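Local structure of 4-hydroxythreonine-4-phosphate dehydrogenase (Legionella pneumophila subsp. pneumophila, 6XMY) at residues A[17-21]-A[86-91]; A[103-108]-A[141-146]; A[178-184]-A[226-232]; A[276-280]-A[297-301]. The protein probably catalyses the NAD(P)-dependent oxidation of 4-(phosphooxy)-L-threonine, a step of pyridoxine 5'-phosphate biosynthesis, with the help of a divalent metal ion. All blocks are in the same frame, centred on the assembly; numbering follows the deposited sequence. Where two conformers were deposited one is given.

Contact 1: residues A[17-21]-A[86-91]; sequences GEPAG and VISGEL. With EDO (1,2-ethanediol), chain F; EDO (1,2-ethanediol), chain E.
Two turns meet through A20 and G89: a type I turn from E18 to G21 faces a type II turn from I87 to E90, and G89 N donates to A20 O over 2.8 Å, at an N-H...O angle of 152°, in the carbonyl plane and on a lone pair. The positive phi of G89 (81°) suits the third position of a type II turn. A20 pushes its methyl into the other turn, where CB lies 3.3 Å from E90 O. Beside it the P19 ring crosses V86 at about a right angle, P19 CB resting 3.7 Å from V86 CG2, while V86 CG1 lies 3.6 Å from P19 O. On the other flank L91 sends its CD2 branch to the E18 carboxylate, 3.7 Å from CD. That carboxylate is held from within its own turn, as A20 N donates to E18 OE1 over 3.0 Å, on the anti side and 30° out of the carboxylate plane. R49 of helix 43-52 also bonds P19 O and G21 O. The arrangement joins the loop between strand 12-15 and helix 23-29 to the loop leading into helix 96-111, at the border of the NAD site, where E18 packs on T301.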
loop_
_atom_site.group_PDB
_atom_site.type_symbol
_atom_site.label_atom_id
_atom_site.label_comp_id
_atom_site.label_asym_id
_atom_site.label_seq_id
_atom_site.Cartn_x
_atom_site.Cartn_y
_atom_site.Cartn_z
ATOM N N GLY A 17 0.830 -5.811 11.340
ATOM C CA GLY A 17 -0.577 -5.719 10.979
ATOM C C GLY A 17 -1.516 -6.420 11.956
ATOM O O GLY A 17 -1.226 -6.576 13.146
ATOM N N GLU A 18 -2.679 -6.809 11.439
ATOM C CA GLU A 18 -3.698 -7.459 12.257
ATOM C C GLU A 18 -3.161 -8.779 12.809
ATOM O O GLU A 18 -2.776 -9.655 12.026
ATOM C CB GLU A 18 -4.955 -7.686 11.414
ATOM C CG GLU A 18 -5.940 -8.675 12.011
ATOM C CD GLU A 18 -6.354 -8.339 13.423
ATOM O OE1 GLU A 18 -6.354 -9.261 14.265
ATOM O OE2 GLU A 18 -6.676 -7.167 13.704
ATOM N N PRO A 19 -3.063 -8.938 14.131
ATOM C CA PRO A 19 -2.323 -10.086 14.665
ATOM C C PRO A 19 -3.003 -11.418 14.427
ATOM O O PRO A 19 -2.306 -12.441 14.357
ATOM C CB PRO A 19 -2.213 -9.774 16.163
ATOM C CG PRO A 19 -3.335 -8.821 16.436
ATOM C CD PRO A 19 -3.486 -8.007 15.191
ATOM N N ALA A 20 -4.338 -11.440 14.290
ATOM C CA ALA A 20 -5.061 -12.686 14.063
ATOM C C ALA A 20 -5.018 -13.126 12.605
ATOM O O ALA A 20 -5.427 -14.255 12.306
ATOM C CB ALA A 20 -6.521 -12.537 14.503
ATOM N N GLY A 21 -4.555 -12.264 11.706
ATOM C CA GLY A 21 -4.477 -12.557 10.295
ATOM C C GLY A 21 -3.102 -13.033 9.875
ATOM O O GLY A 21 -2.261 -13.408 10.699
ATOM N N VAL A 86 -3.328 -13.704 21.341
ATOM C CA VAL A 86 -3.927 -13.803 20.017
ATOM C C VAL A 86 -4.272 -15.256 19.730
ATOM O O VAL A 86 -3.497 -16.170 20.036
ATOM C CB VAL A 86 -2.955 -13.242 18.960
ATOM C CG1 VAL A 86 -3.559 -13.378 17.560
ATOM C CG2 VAL A 86 -2.595 -11.781 19.261
ATOM N N ILE A 87 -5.430 -15.468 19.112
ATOM C CA ILE A 87 -5.834 -16.768 18.596
ATOM C C ILE A 87 -5.915 -16.626 17.083
ATOM O O ILE A 87 -6.609 -15.735 16.582
ATOM C CB ILE A 87 -7.180 -17.201 19.196
ATOM C CG1 ILE A 87 -7.039 -17.378 20.713
ATOM C CG2 ILE A 87 -7.686 -18.484 18.536
ATOM C CD1 ILE A 87 -8.367 -17.428 21.433
ATOM N N SER A 88 -5.182 -17.473 16.359
ATOM C CA SER A 88 -5.133 -17.370 14.903
ATOM C C SER A 88 -6.528 -17.383 14.300
ATOM O O SER A 88 -7.349 -18.250 14.619
ATOM C CB SER A 88 -4.323 -18.526 14.327
ATOM O OG SER A 88 -3.021 -18.509 14.863
ATOM N N GLY A 89 -6.786 -16.423 13.414
ATOM C CA GLY A 89 -8.054 -16.343 12.712
ATOM C C GLY A 89 -9.184 -15.702 13.484
ATOM O O GLY A 89 -10.266 -15.507 12.914
ATOM N N GLU A 90 -8.979 -15.365 14.755
ATOM C CA GLU A 90 -10.042 -14.865 15.625
ATOM C C GLU A 90 -9.810 -13.378 15.880
ATOM O O GLU A 90 -8.939 -13.001 16.669
ATOM C CB GLU A 90 -10.066 -15.660 16.927
ATOM C CG GLU A 90 -11.046 -15.144 17.974
ATOM C CD GLU A 90 -12.495 -15.511 17.693
ATOM O OE1 GLU A 90 -12.759 -16.648 17.240
ATOM O OE2 GLU A 90 -13.377 -14.656 17.930
ATOM N N LEU A 91 -10.588 -12.532 15.211
ATOM C CA LEU A 91 -10.485 -11.098 15.449
ATOM C C LEU A 91 -10.833 -10.784 16.894
ATOM O O LEU A 91 -11.739 -11.379 17.479
ATOM C CB LEU A 91 -11.454 -10.345 14.542
ATOM C CG LEU A 91 -11.105 -10.293 13.059
ATOM C CD1 LEU A 91 -12.256 -9.670 12.283
ATOM C CD2 LEU A 91 -9.819 -9.505 12.832
HETATM C C1 EDO F . 0.492 -14.575 21.969
HETATM O O1 EDO F . -0.383 -13.520 21.549
HETATM C C2 EDO F . 0.038 -15.907 21.378
HETATM O O2 EDO F . -1.247 -16.288 21.893
HETATM C C1 EDO E . -0.675 -17.125 17.889
HETATM O O1 EDO E . -1.792 -16.597 17.171
HETATM C C2 EDO E . -0.547 -18.602 17.559
HETATM O O2 EDO E . -0.257 -18.710 16.165
#

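Contact 2: residues A[103-108]-A[141-146]; sequences LTLGAS and FFADFF
F141 (chi1 173°) and F145 alike turn CG away from the backbone N, and these two rings, one turn apart, reach out toward L103, T104, A107 and S108. F142 and F146 instead hold CG beside the backbone N, and their rings reach A107 CB from two further directions. The motif is a helix-helix packing: the axes of helix segments 103-108 and 141-145 run 10.9 Å apart at closest approach and cross at -53°, a wide separation that four phenylalanine rings bridge. A107 is the small residue among them. Its CB stands over the centre of the F145 ring, 3.7 Å from the centroid and 14° off the normal, a CH-pi contact; A107 CB also lies 4.0 Å from F142 CE1 and from F146 CZ. L103 meets two rings differently: its CB is 3.6 Å from F141 CE2 and CD2 lies over one F141 face, offset toward the rim, whereas its carbonyl O approaches the F142 edge in plane. Within segment 141-146, F145 CD1 lies over the centre of the F146 ring. F142 continues inward onto L118 and T120 of strand 117-120, so the contact joins two helices beside that strand. T104 OG1, already hydrogen-bonded to M100 O, lies at the edge of the F141 ring, 3.4 Å from CZ.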
loop_
_atom_site.group_PDB
_atom_site.type_symbol
_atom_site.label_atom_id
_atom_site.label_comp_id
_atom_site.label_asym_id
_atom_site.label_seq_id
_atom_site.Cartn_x
_atom_site.Cartn_y
_atom_site.Cartn_z
ATOM N N LEU A 103 0.957 1.199 13.547
ATOM C CA LEU A 103 0.923 2.220 12.502
ATOM C C LEU A 103 1.523 3.534 12.992
ATOM O O LEU A 103 2.278 4.198 12.265
ATOM C CB LEU A 103 -0.516 2.452 12.034
ATOM C CG LEU A 103 -1.049 1.592 10.885
ATOM C CD1 LEU A 103 -0.713 0.133 11.056
ATOM C CD2 LEU A 103 -2.547 1.787 10.710
ATOM N N THR A 104 1.173 3.937 14.216
ATOM C CA THR A 104 1.629 5.219 14.747
ATOM C C THR A 104 3.120 5.172 15.022
ATOM O O THR A 104 3.872 6.073 14.629
ATOM C CB THR A 104 0.850 5.544 16.028
ATOM O OG1 THR A 104 -0.557 5.537 15.751
ATOM C CG2 THR A 104 1.256 6.913 16.588
ATOM N N LEU A 105 3.575 4.105 15.668
ATOM C CA LEU A 105 4.999 3.953 15.925
ATOM C C LEU A 105 5.782 3.813 14.624
ATOM O O LEU A 105 6.851 4.415 14.468
ATOM C CB LEU A 105 5.210 2.753 16.842
ATOM C CG LEU A 105 6.533 2.525 17.540
ATOM C CD1 LEU A 105 7.008 3.763 18.301
ATOM C CD2 LEU A 105 6.336 1.329 18.467
ATOM N N GLY A 106 5.247 3.068 13.656
ATOM C CA GLY A 106 5.938 2.922 12.381
ATOM C C GLY A 106 6.099 4.240 11.646
ATOM O O GLY A 106 7.180 4.558 11.140
ATOM N N ALA A 107 5.025 5.032 11.585
ATOM C CA ALA A 107 5.109 6.341 10.943
ATOM C C ALA A 107 6.102 7.240 11.666
ATOM O O ALA A 107 6.928 7.910 11.033
ATOM C CB ALA A 107 3.727 6.995 10.904
ATOM N N SER A 108 6.021 7.275 12.998
ATOM C CA SER A 108 6.886 8.144 13.792
ATOM C C SER A 108 8.353 7.767 13.634
ATOM O O SER A 108 9.214 8.636 13.427
ATOM C CB SER A 108 6.475 8.060 15.260
ATOM O OG SER A 108 7.281 8.918 16.043
ATOM N N PHE A 141 -4.821 7.185 7.099
ATOM C CA PHE A 141 -4.180 7.330 8.400
ATOM C C PHE A 141 -2.848 8.055 8.263
ATOM O O PHE A 141 -2.552 8.982 9.022
ATOM C CB PHE A 141 -3.974 5.970 9.072
ATOM C CG PHE A 141 -3.160 6.057 10.339
ATOM C CD1 PHE A 141 -3.767 6.339 11.556
ATOM C CD2 PHE A 141 -1.783 5.902 10.307
ATOM C CE1 PHE A 141 -3.013 6.438 12.725
ATOM C CE2 PHE A 141 -1.031 6.013 11.462
ATOM C CZ PHE A 141 -1.648 6.280 12.672
ATOM N N PHE A 142 -2.026 7.636 7.296
ATOM C CA PHE A 142 -0.709 8.250 7.145
ATOM C C PHE A 142 -0.820 9.673 6.611
ATOM O O PHE A 142 -0.051 10.552 7.015
ATOM C CB PHE A 142 0.181 7.391 6.244
ATOM C CG PHE A 142 0.554 6.048 6.837
ATOM C CD1 PHE A 142 0.977 5.947 8.157
ATOM C CD2 PHE A 142 0.507 4.890 6.062
ATOM C CE1 PHE A 142 1.321 4.714 8.696
ATOM C CE2 PHE A 142 0.854 3.655 6.601
ATOM C CZ PHE A 142 1.266 3.574 7.910
ATOM N N ALA A 143 -1.756 9.918 5.690
ATOM C CA ALA A 143 -1.985 11.283 5.227
ATOM C C ALA A 143 -2.311 12.206 6.396
ATOM O O ALA A 143 -1.751 13.304 6.515
ATOM C CB ALA A 143 -3.111 11.301 4.190
ATOM N N ASP A 144 -3.206 11.766 7.281
ATOM C CA ASP A 144 -3.541 12.557 8.464
ATOM C C ASP A 144 -2.341 12.709 9.394
ATOM O O ASP A 144 -2.078 13.807 9.898
ATOM C CB ASP A 144 -4.712 11.918 9.212
ATOM C CG ASP A 144 -6.026 12.032 8.458
ATOM O OD1 ASP A 144 -6.071 12.733 7.429
ATOM O OD2 ASP A 144 -7.022 11.417 8.896
ATOM N N PHE A 145 -1.597 11.622 9.622
ATOM C CA PHE A 145 -0.457 11.669 10.535
ATOM C C PHE A 145 0.565 12.701 10.081
ATOM O O PHE A 145 1.095 13.463 10.896
ATOM C CB PHE A 145 0.190 10.283 10.624
ATOM C CG PHE A 145 1.352 10.209 11.583
ATOM C CD1 PHE A 145 2.631 10.562 11.178
ATOM C CD2 PHE A 145 1.164 9.777 12.884
ATOM C CE1 PHE A 145 3.699 10.500 12.061
ATOM C CE2 PHE A 145 2.233 9.708 13.771
ATOM C CZ PHE A 145 3.498 10.067 13.355
ATOM N N PHE A 146 0.849 12.744 8.781
ATOM C CA PHE A 146 1.847 13.651 8.234
ATOM C C PHE A 146 1.257 14.974 7.769
ATOM O O PHE A 146 1.991 15.809 7.223
ATOM C CB PHE A 146 2.615 12.965 7.102
ATOM C CG PHE A 146 3.509 11.861 7.581
ATOM C CD1 PHE A 146 4.672 12.158 8.275
ATOM C CD2 PHE A 146 3.174 10.531 7.381
ATOM C CE1 PHE A 146 5.498 11.149 8.736
ATOM C CE2 PHE A 146 3.998 9.516 7.835
ATOM C CZ PHE A 146 5.161 9.825 8.518
#

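Contact 3: residues A[178-184]-A[226-232]; sequences ISSLLII and EIITPAL
S180 and I227 meet side chain to backbone: S180 OG, set beside its own backbone N (chi1 -65°), donates to I227 O over 2.8 Å, in the carbonyl plane and on a lone pair. A231 CB meets S180 O (3.6 Å) and, from another side, I183 CG2 (3.8 Å), with I184 CG1 alongside. I183 crosses I228 at about a right angle, its CD1 ending 3.8 Å from I228 CG1. Small residues at the nearest approach, S180 and A231 with CA atoms 4.8 Å apart, let helix segments 180-184 and 226-232 come to 8.5 Å between axes at a crossing angle of -43°. S179 OG N-caps helix 180-197 by accepting from L182 N, while I228 and L232 pack on P245 and V242 of strand 241-246. I227 O also accepts from A231 N. The serine thus adds a directional bond at the wider pi-type turn 226-228, just before the kink at P230, beside otherwise apolar packing, and water donating to both S180 OG and E226 O shows that solvent reaches this side.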
loop_
_atom_site.group_PDB
_atom_site.type_symbol
_atom_site.label_atom_id
_atom_site.label_comp_id
_atom_site.label_asym_id
_atom_site.label_seq_id
_atom_site.Cartn_x
_atom_site.Cartn_y
_atom_site.Cartn_z
ATOM N N ILE A 178 -15.392 13.283 -6.444
ATOM C CA ILE A 178 -14.475 13.577 -7.543
ATOM C C ILE A 178 -14.724 14.991 -8.045
ATOM O O ILE A 178 -15.765 15.283 -8.643
ATOM C CB ILE A 178 -14.593 12.550 -8.674
ATOM C CG1 ILE A 178 -14.183 11.166 -8.161
ATOM C CG2 ILE A 178 -13.745 12.989 -9.876
ATOM C CD1 ILE A 178 -14.575 10.047 -9.078
ATOM N N SER A 179 -13.756 15.865 -7.814
ATOM C CA SER A 179 -13.759 17.221 -8.336
ATOM C C SER A 179 -12.590 17.362 -9.302
ATOM O O SER A 179 -11.663 16.547 -9.308
ATOM C CB SER A 179 -13.592 18.235 -7.206
ATOM O OG SER A 179 -12.339 18.067 -6.570
ATOM N N SER A 180 -12.635 18.416 -10.121
ATOM C CA SER A 180 -11.507 18.682 -11.009
ATOM C C SER A 180 -10.223 18.898 -10.208
ATOM O O SER A 180 -9.162 18.380 -10.575
ATOM C CB SER A 180 -11.805 19.889 -11.899
ATOM O OG SER A 180 -12.892 19.626 -12.778
ATOM N N LEU A 181 -10.309 19.641 -9.099
ATOM C CA LEU A 181 -9.131 19.898 -8.275
ATOM C C LEU A 181 -8.541 18.611 -7.717
ATOM O O LEU A 181 -7.319 18.454 -7.672
ATOM C CB LEU A 181 -9.486 20.858 -7.140
ATOM C CG LEU A 181 -9.454 22.344 -7.486
ATOM C CD1 LEU A 181 -9.660 23.183 -6.232
ATOM C CD2 LEU A 181 -8.127 22.692 -8.144
ATOM N N LEU A 182 -9.390 17.675 -7.289
ATOM C CA LEU A 182 -8.868 16.421 -6.755
ATOM C C LEU A 182 -8.119 15.641 -7.826
ATOM O O LEU A 182 -7.025 15.125 -7.580
ATOM C CB LEU A 182 -9.991 15.569 -6.159
ATOM C CG LEU A 182 -9.538 14.182 -5.670
ATOM C CD1 LEU A 182 -8.586 14.290 -4.485
ATOM C CD2 LEU A 182 -10.740 13.331 -5.312
ATOM N N ILE A 183 -8.695 15.555 -9.031
ATOM C CA ILE A 183 -8.034 14.848 -10.128
ATOM C C ILE A 183 -6.684 15.481 -10.426
ATOM O O ILE A 183 -5.673 14.786 -10.597
ATOM C CB ILE A 183 -8.937 14.839 -11.373
ATOM C CG1 ILE A 183 -10.199 14.011 -11.111
ATOM C CG2 ILE A 183 -8.180 14.293 -12.572
ATOM C CD1 ILE A 183 -11.216 14.145 -12.214
ATOM N N ILE A 184 -6.650 16.815 -10.483
ATOM C CA ILE A 184 -5.398 17.528 -10.734
ATOM C C ILE A 184 -4.357 17.194 -9.669
ATOM O O ILE A 184 -3.205 16.872 -9.981
ATOM C CB ILE A 184 -5.661 19.040 -10.827
ATOM C CG1 ILE A 184 -6.464 19.356 -12.094
ATOM C CG2 ILE A 184 -4.342 19.808 -10.811
ATOM C CD1 ILE A 184 -7.177 20.685 -12.039
ATOM N N GLU A 226 -18.109 17.716 -17.417
ATOM C CA GLU A 226 -18.084 18.802 -16.444
ATOM C C GLU A 226 -16.872 18.784 -15.519
ATOM O O GLU A 226 -16.489 19.844 -15.008
ATOM C CB GLU A 226 -19.348 18.762 -15.576
ATOM C CG GLU A 226 -20.666 18.897 -16.341
ATOM C CD GLU A 226 -20.869 20.278 -16.931
ATOM O OE1 GLU A 226 -20.139 21.219 -16.541
ATOM O OE2 GLU A 226 -21.765 20.424 -17.787
ATOM N N ILE A 227 -16.249 17.622 -15.299
ATOM C CA ILE A 227 -15.246 17.460 -14.243
ATOM C C ILE A 227 -13.935 16.904 -14.789
ATOM O O ILE A 227 -12.862 17.483 -14.587
ATOM C CB ILE A 227 -15.774 16.544 -13.119
ATOM C CG1 ILE A 227 -17.020 17.142 -12.463
ATOM C CG2 ILE A 227 -14.681 16.270 -12.092
ATOM C CD1 ILE A 227 -16.735 18.328 -11.583
ATOM N N ILE A 228 -14.007 15.755 -15.465
ATOM C CA ILE A 228 -12.779 15.028 -15.796
ATOM C C ILE A 228 -12.029 15.684 -16.949
ATOM O O ILE A 228 -10.839 15.988 -16.835
ATOM C CB ILE A 228 -13.047 13.536 -16.041
ATOM C CG1 ILE A 228 -13.671 12.913 -14.789
ATOM C CG2 ILE A 228 -11.740 12.838 -16.417
ATOM C CD1 ILE A 228 -14.137 11.476 -14.976
ATOM N N THR A 229 -12.697 15.903 -18.077
ATOM C CA THR A 229 -12.025 16.554 -19.195
ATOM C C THR A 229 -11.464 17.920 -18.833
ATOM O O THR A 229 -10.314 18.194 -19.210
ATOM C CB THR A 229 -12.928 16.566 -20.437
ATOM O OG1 THR A 229 -13.001 15.237 -20.961
ATOM C CG2 THR A 229 -12.380 17.522 -21.502
ATOM N N PRO A 230 -12.180 18.799 -18.117
ATOM C CA PRO A 230 -11.539 20.050 -17.680
ATOM C C PRO A 230 -10.280 19.825 -16.861
ATOM O O PRO A 230 -9.274 20.516 -17.077
ATOM C CB PRO A 230 -12.651 20.751 -16.888
ATOM C CG PRO A 230 -13.915 20.256 -17.524
ATOM C CD PRO A 230 -13.630 18.806 -17.834
ATOM N N ALA A 231 -10.302 18.868 -15.931
ATOM C CA ALA A 231 -9.104 18.566 -15.156
ATOM C C ALA A 231 -7.963 18.092 -16.049
ATOM O O ALA A 231 -6.814 18.500 -15.862
ATOM C CB ALA A 231 -9.416 17.507 -14.095
ATOM N N LEU A 232 -8.250 17.218 -17.013
ATOM C CA LEU A 232 -7.196 16.717 -17.885
ATOM C C LEU A 232 -6.651 17.818 -18.789
ATOM O O LEU A 232 -5.452 17.839 -19.095
ATOM C CB LEU A 232 -7.697 15.526 -18.705
ATOM C CG LEU A 232 -8.178 14.319 -17.887
ATOM C CD1 LEU A 232 -8.612 13.167 -18.784
ATOM C CD2 LEU A 232 -7.090 13.870 -16.906
HETATM O O HOH W 1 -14.216 21.652 -13.920
HETATM O O HOH W 2 -15.506 21.472 -12.093
#

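Contact 4: residues A[276-280]-A[297-301]; sequences KYAGF and VDHGT. With NAD (nicotinamide-adenine-dinucleotide), chain B.
K276 NZ donates to D298 O over 2.8 Å, the donor standing 44° out of the carbonyl plane. The lysine reaches it with a chain extended beyond CG, running past D298 in the opposite direction, while NZ, 5.5 Å from D298 OD2, meets the backbone O and not the carboxylate. K276 is a predicted substrate residue, its side chain about 5 Å from the zinc ion (nearest atoms). F280 O faces D298 OD2 (2.8 Å) and D298 OD1 (2.9 Å), acceptor pairs without a hydrogen bond; OD1 is hydrogen-bonded elsewhere. With chi1 at -172°, F280 swings its ring clear of its own backbone N; the F280 and H299 side chains cross at about a right angle, F280 CZ 3.6 Å from H299 CB. This places segment 276-280, on and just after helix 268-279, against the loop after strand 294-297, together forming part of the NAD pocket. There the F280 edge meets adenine C8A in plane, and the H299 ring carries V297 CB on one face and adenine N6A on the opposite one. H299 ND1 donates to G300 O (2.9 Å), only 4° out of the imidazole plane, which fixes the ring's rotation. Next along the loop, G300 N donates to NAD O2A over 2.8 Å.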
loop_
_atom_site.group_PDB
_atom_site.type_symbol
_atom_site.label_atom_id
_atom_site.label_comp_id
_atom_site.label_asym_id
_atom_site.label_seq_id
_atom_site.Cartn_x
_atom_site.Cartn_y
_atom_site.Cartn_z
ATOM N N LYS A 276 -5.210 -6.827 -9.817
ATOM C CA LYS A 276 -5.002 -8.018 -9.006
ATOM C C LYS A 276 -5.191 -9.288 -9.817
ATOM O O LYS A 276 -4.511 -10.287 -9.563
ATOM C CB LYS A 276 -5.897 -7.990 -7.768
ATOM C CG LYS A 276 -5.510 -6.875 -6.794
ATOM C CD LYS A 276 -6.237 -6.988 -5.468
ATOM C CE LYS A 276 -5.966 -5.790 -4.596
ATOM N NZ LYS A 276 -6.530 -5.999 -3.226
ATOM N N TYR A 277 -6.082 -9.264 -10.811
ATOM C CA TYR A 277 -6.208 -10.422 -11.684
ATOM C C TYR A 277 -4.894 -10.688 -12.407
ATOM O O TYR A 277 -4.458 -11.841 -12.532
ATOM C CB TYR A 277 -7.340 -10.183 -12.683
ATOM C CG TYR A 277 -7.637 -11.375 -13.556
ATOM C CD1 TYR A 277 -8.445 -12.413 -13.095
ATOM C CD2 TYR A 277 -7.106 -11.473 -14.837
ATOM C CE1 TYR A 277 -8.724 -13.508 -13.892
ATOM C CE2 TYR A 277 -7.389 -12.557 -15.642
ATOM C CZ TYR A 277 -8.190 -13.577 -15.162
ATOM O OH TYR A 277 -8.472 -14.666 -15.958
ATOM N N ALA A 278 -4.233 -9.625 -12.866
ATOM C CA ALA A 278 -2.975 -9.769 -13.590
ATOM C C ALA A 278 -1.801 -10.095 -12.670
ATOM O O ALA A 278 -0.910 -10.859 -13.060
ATOM C CB ALA A 278 -2.676 -8.493 -14.373
ATOM N N GLY A 279 -1.762 -9.529 -11.462
ATOM C CA GLY A 279 -0.540 -9.607 -10.676
ATOM C C GLY A 279 -0.667 -9.734 -9.173
ATOM O O GLY A 279 0.221 -9.280 -8.450
ATOM N N PHE A 280 -1.723 -10.394 -8.696
ATOM C CA PHE A 280 -2.019 -10.476 -7.262
ATOM C C PHE A 280 -0.799 -10.832 -6.416
ATOM O O PHE A 280 -0.560 -10.218 -5.372
ATOM C CB PHE A 280 -3.126 -11.511 -7.047
ATOM C CG PHE A 280 -3.662 -11.564 -5.641
ATOM C CD1 PHE A 280 -3.692 -12.761 -4.950
ATOM C CD2 PHE A 280 -4.170 -10.433 -5.033
ATOM C CE1 PHE A 280 -4.201 -12.823 -3.666
ATOM C CE2 PHE A 280 -4.683 -10.487 -3.754
ATOM C CZ PHE A 280 -4.696 -11.682 -3.069
ATOM N N VAL A 297 1.496 -4.841 1.186
ATOM C CA VAL A 297 0.900 -5.938 0.443
ATOM C C VAL A 297 -0.330 -5.435 -0.298
ATOM O O VAL A 297 -0.920 -4.404 0.042
ATOM C CB VAL A 297 0.520 -7.098 1.372
ATOM C CG1 VAL A 297 1.764 -7.729 1.973
ATOM C CG2 VAL A 297 -0.466 -6.630 2.442
ATOM N N ASP A 298 -0.723 -6.185 -1.330
ATOM C CA ASP A 298 -1.905 -5.875 -2.129
ATOM C C ASP A 298 -3.089 -6.762 -1.764
ATOM O O ASP A 298 -3.963 -7.017 -2.600
ATOM C CB ASP A 298 -1.604 -5.977 -3.624
ATOM C CG ASP A 298 -1.508 -7.407 -4.095
ATOM O OD1 ASP A 298 -1.205 -8.293 -3.270
ATOM O OD2 ASP A 298 -1.766 -7.655 -5.294
ATOM N N HIS A 299 -3.133 -7.246 -0.530
ATOM C CA HIS A 299 -4.166 -8.175 -0.112
ATOM C C HIS A 299 -4.506 -7.898 1.340
ATOM O O HIS A 299 -3.839 -7.114 2.021
ATOM C CB HIS A 299 -3.724 -9.626 -0.308
ATOM C CG HIS A 299 -2.495 -9.988 0.469
ATOM N ND1 HIS A 299 -2.503 -10.141 1.839
ATOM C CD2 HIS A 299 -1.224 -10.238 0.068
ATOM C CE1 HIS A 299 -1.290 -10.464 2.251
ATOM N NE2 HIS A 299 -0.493 -10.529 1.197
ATOM N N GLY A 300 -5.538 -8.576 1.815
ATOM C CA GLY A 300 -6.049 -8.393 3.151
ATOM C C GLY A 300 -5.552 -9.429 4.133
ATOM O O GLY A 300 -4.551 -10.123 3.906
ATOM N N THR A 301 -6.293 -9.549 5.239
ATOM C CA THR A 301 -5.854 -10.296 6.406
ATOM C C THR A 301 -5.960 -11.801 6.235
ATOM O O THR A 301 -5.318 -12.532 6.989
ATOM C CB THR A 301 -6.651 -9.848 7.637
ATOM O OG1 THR A 301 -8.053 -9.794 7.324
ATOM C CG2 THR A 301 -6.200 -8.476 8.078
HETATM P PA NAD B . -8.332 -10.568 1.502
HETATM O O1A NAD B . -8.232 -10.847 2.989
HETATM O O2A NAD B . -7.205 -10.394 0.505
HETATM O O5B NAD B . -9.135 -12.012 1.016
HETATM C C5B NAD B . -9.381 -12.026 -0.371
HETATM C C4B NAD B . -9.058 -13.417 -0.945
HETATM O O4B NAD B . -7.632 -13.492 -1.181
HETATM C C3B NAD B . -9.425 -14.503 0.104
HETATM O O3B NAD B . -9.907 -15.604 -0.647
HETATM C C2B NAD B . -8.055 -14.770 0.795
HETATM O O2B NAD B . -7.928 -16.077 1.273
HETATM C C1B NAD B . -7.088 -14.575 -0.415
HETATM N N9A NAD B . -5.770 -14.087 -0.020
HETATM C C8A NAD B . -5.397 -12.845 0.523
HETATM N N7A NAD B . -4.094 -12.754 0.730
HETATM C C5A NAD B . -3.575 -13.966 0.297
HETATM C C6A NAD B . -2.264 -14.484 0.258
HETATM N N6A NAD B . -1.220 -13.725 0.684
HETATM N N1A NAD B . -2.037 -15.741 -0.225
HETATM C C2A NAD B . -3.125 -16.453 -0.651
HETATM N N3A NAD B . -4.424 -16.100 -0.672
HETATM C C4A NAD B . -4.610 -14.826 -0.181
HETATM O O3 NAD B . -9.288 -9.262 1.422
HETATM P PN NAD B . -10.822 -9.118 1.793
HETATM O O1N NAD B . -11.527 -8.148 0.876
HETATM O O2N NAD B . -11.348 -10.413 2.316
HETATM O O5D NAD B . -10.782 -8.122 3.260
HETATM C C5D NAD B . -10.251 -8.743 4.384
HETATM C C4D NAD B . -9.765 -7.636 5.320
HETATM O O4D NAD B . -8.483 -7.173 4.822
HETATM C C3D NAD B . -10.731 -6.402 5.263
HETATM O O3D NAD B . -10.745 -5.867 6.555
HETATM C C2D NAD B . -10.017 -5.450 4.277
HETATM O O2D NAD B . -10.240 -4.087 4.510
HETATM C C1D NAD B . -8.560 -5.756 4.722
HETATM N N1N NAD B . -7.559 -5.350 3.678
HETATM C C2N NAD B . -6.442 -4.712 4.146
HETATM C C3N NAD B . -5.446 -4.298 3.257
HETATM C C7N NAD B . -4.275 -3.632 3.874
HETATM O O7N NAD B . -4.183 -3.512 5.098
HETATM N N7N NAD B . -3.292 -3.186 3.014
HETATM C C4N NAD B . -5.593 -4.534 1.878
HETATM C C5N NAD B . -6.747 -5.202 1.432
HETATM C C6N NAD B . -7.741 -5.603 2.348
#

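Overall arrangement
Contact 4 lies nearest the middle of the fold, its centre about 10 Å from the chain's centre, and is the most buried; contacts 1, 2 and 3 are partly buried, contact 3 being farthest out with its centre about 24 Å from the chain's centre. Contacts 1 and 4 touch, E18 CB lying 3.6 Å from T301 CG2, so the loop-loop pair and the cofactor loop border the same NAD site. Contact 2 shares helix 96-111 with the surroundings of contact 1, whose P19 rests on that helix. Contacts 2 and 3 are both helix pairs, yet aromatic rings span the wider one and small residues the closer. Contacts 1 and 3 stand on opposite sides of the chain's centre, about 41 Å apart between centres.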